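Local coordinates for GDSL-like protein (Roseburia intestinalis L1-82, PDB 6HFZ) that removes acetyl groups from complex beta-mannans as a two-domain GDSL-like esterase of a commensal gut bacterium, at residues G39-Q44 with D191-D196. Sequence-based numbering, arbitrary orientation.
Sequences GGSITQ and DLHPND. With ACT (acetate ion), chain E.
Ser41 OG lies at the edge of the His193 ring, near its plane and 2.9 Å from NE2, an arrangement consistent with the nucleophile and base of an SGNH-hydrolase triad. An acetate ion, probably from the crystallisation liquor, sits beside the pair: His193 NE2 donates to its O (2.8 Å, 161°) and the backbone N of Ser41 to its OXT (2.9 Å). Gly81 N and Asn110 ND2 also bond the acetate, and together with Ser41 N they resemble the oxyanion hole of this family. A chi1 of 62° sets the serine hydroxyl between its own N and carbonyl carbon, facing the imidazole. The other ring nitrogen, ND1, is hydrogen-bonded to Asp190 OD2, which fixes the rotation of the imidazole and would complete the triad. Leu192 CG lies over one ring face, 3.9 Å above its centre, while its CD2 approaches the acetate methyl.

Behind this polar layer, Ile42 fits a branched apolar chain against the histidine loop: CG2 meets Pro194 CD at 3.9 Å, and CD1 reaches Leu192 CD1 at 4.2 Å. Cut back to alanine, this residue would lose CG1, CG2 and CD1, which is likely to open a gap beside the rigid proline ring and let the His193 loop shift relative to the serine. Gly40, whose carbonyl accepts from Gln44 N, has no side chain to crowd the acetate. Helix 41-44 follows strand 32-39 of the mixed sheet, while 191-196 leads into helix 196-215, where His199 touches both Ile42 and Pro194.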
loop_
_atom_site.group_PDB
_atom_site.type_symbol
_atom_site.label_atom_id
_atom_site.label_comp_id
_atom_site.label_asym_id
_atom_site.label_seq_id
_atom_site.Cartn_x
_atom_site.Cartn_y
_atom_site.Cartn_z
ATOM N N GLY A 39 3.526 2.632 -0.425
ATOM C CA GLY A 39 2.738 3.013 0.714
ATOM C C GLY A 39 1.421 3.643 0.313
ATOM O O GLY A 39 1.049 3.594 -0.864
ATOM N N GLY A 40 0.709 4.198 1.321
ATOM C CA GLY A 40 -0.565 4.943 1.207
ATOM C C GLY A 40 -0.377 6.433 0.953
ATOM O O GLY A 40 0.610 6.844 0.332
ATOM N N SER A 41 -1.318 7.253 1.426
ATOM C CA SER A 41 -1.355 8.674 1.022
ATOM C C SER A 41 -0.179 9.473 1.591
ATOM O O SER A 41 0.292 10.424 0.963
ATOM C CB SER A 41 -2.616 9.335 1.437
ATOM O OG SER A 41 -2.696 9.294 2.830
ATOM N N ILE A 42 0.303 9.054 2.758
ATOM C CA ILE A 42 1.435 9.764 3.404
ATOM C C ILE A 42 2.678 9.583 2.537
ATOM O O ILE A 42 3.465 10.525 2.387
ATOM C CB ILE A 42 1.633 9.321 4.865
ATOM C CG1 ILE A 42 0.380 9.543 5.705
ATOM C CG2 ILE A 42 2.868 9.984 5.469
ATOM C CD1 ILE A 42 0.504 8.980 7.092
ATOM N N THR A 43 2.848 8.405 1.923
ATOM C CA THR A 43 3.939 8.169 0.976
ATOM C C THR A 43 3.684 8.962 -0.316
ATOM O O THR A 43 4.609 9.559 -0.854
ATOM C CB THR A 43 4.102 6.658 0.742
ATOM O OG1 THR A 43 4.527 6.012 1.961
ATOM C CG2 THR A 43 5.046 6.313 -0.385
ATOM N N GLN A 44 2.466 8.878 -0.860
ATOM C CA GLN A 44 2.123 9.598 -2.094
ATOM C C GLN A 44 2.515 11.075 -1.933
ATOM O O GLN A 44 3.069 11.667 -2.886
ATOM C CB GLN A 44 0.636 9.390 -2.398
ATOM C CG GLN A 44 0.151 10.133 -3.651
ATOM C CD GLN A 44 -0.044 11.617 -3.464
ATOM O OE1 GLN A 44 -0.493 12.089 -2.417
ATOM N NE2 GLN A 44 0.287 12.372 -4.506
ATOM N N ASP A 191 -4.870 14.701 11.901
ATOM C CA ASP A 191 -4.326 13.705 12.827
ATOM C C ASP A 191 -3.850 12.448 12.106
ATOM O O ASP A 191 -3.426 11.492 12.760
ATOM C CB ASP A 191 -5.335 13.357 13.900
ATOM C CG ASP A 191 -5.520 14.514 14.839
ATOM O OD1 ASP A 191 -4.530 15.277 15.058
ATOM O OD2 ASP A 191 -6.653 14.686 15.285
ATOM N N LEU A 192 -3.798 12.479 10.775
ATOM C CA LEU A 192 -3.282 11.333 10.015
ATOM C C LEU A 192 -2.231 11.806 9.008
ATOM O O LEU A 192 -1.097 11.306 8.999
ATOM C CB LEU A 192 -4.455 10.639 9.319
ATOM C CG LEU A 192 -4.065 9.533 8.328
ATOM C CD1 LEU A 192 -3.225 8.455 9.005
ATOM C CD2 LEU A 192 -5.297 8.908 7.686
ATOM N N HIS A 193 -2.628 12.751 8.138
ATOM C CA HIS A 193 -1.760 13.256 7.067
ATOM C C HIS A 193 -0.893 14.398 7.580
ATOM O O HIS A 193 -1.413 15.388 8.067
ATOM C CB HIS A 193 -2.573 13.751 5.852
ATOM C CG HIS A 193 -3.497 12.691 5.358
ATOM N ND1 HIS A 193 -4.835 12.660 5.716
ATOM C CD2 HIS A 193 -3.239 11.554 4.666
ATOM C CE1 HIS A 193 -5.390 11.558 5.207
ATOM N NE2 HIS A 193 -4.416 10.849 4.568
ATOM N N PRO A 194 0.450 14.280 7.532
ATOM C CA PRO A 194 1.356 15.357 7.947
ATOM C C PRO A 194 1.324 16.529 6.961
ATOM O O PRO A 194 1.101 16.346 5.774
ATOM C CB PRO A 194 2.758 14.737 7.939
ATOM C CG PRO A 194 2.501 13.243 7.836
ATOM C CD PRO A 194 1.192 13.098 7.082
ATOM N N ASN A 195 1.486 17.733 7.501
ATOM C CA ASN A 195 1.724 18.939 6.669
ATOM C C ASN A 195 3.217 19.011 6.361
ATOM O O ASN A 195 3.949 18.028 6.543
ATOM C CB ASN A 195 1.214 20.196 7.377
ATOM C CG ASN A 195 1.912 20.498 8.679
ATOM O OD1 ASN A 195 2.949 19.914 8.998
ATOM N ND2 ASN A 195 1.326 21.420 9.454
ATOM N N ASP A 196 3.715 20.168 5.879
ATOM C CA ASP A 196 5.122 20.251 5.551
ATOM C C ASP A 196 6.029 19.981 6.761
ATOM O O ASP A 196 7.052 19.265 6.639
ATOM C CB ASP A 196 5.443 21.620 4.966
ATOM C CG ASP A 196 4.857 21.867 3.592
ATOM O OD1 ASP A 196 4.494 20.886 2.898
ATOM O OD2 ASP A 196 4.791 23.058 3.224
HETATM C C ACT E . -3.978 7.365 3.797
HETATM O O ACT E . -4.951 8.181 3.801
HETATM O OXT ACT E . -3.720 6.624 2.843
HETATM C CH3 ACT E . -3.069 7.236 4.977
#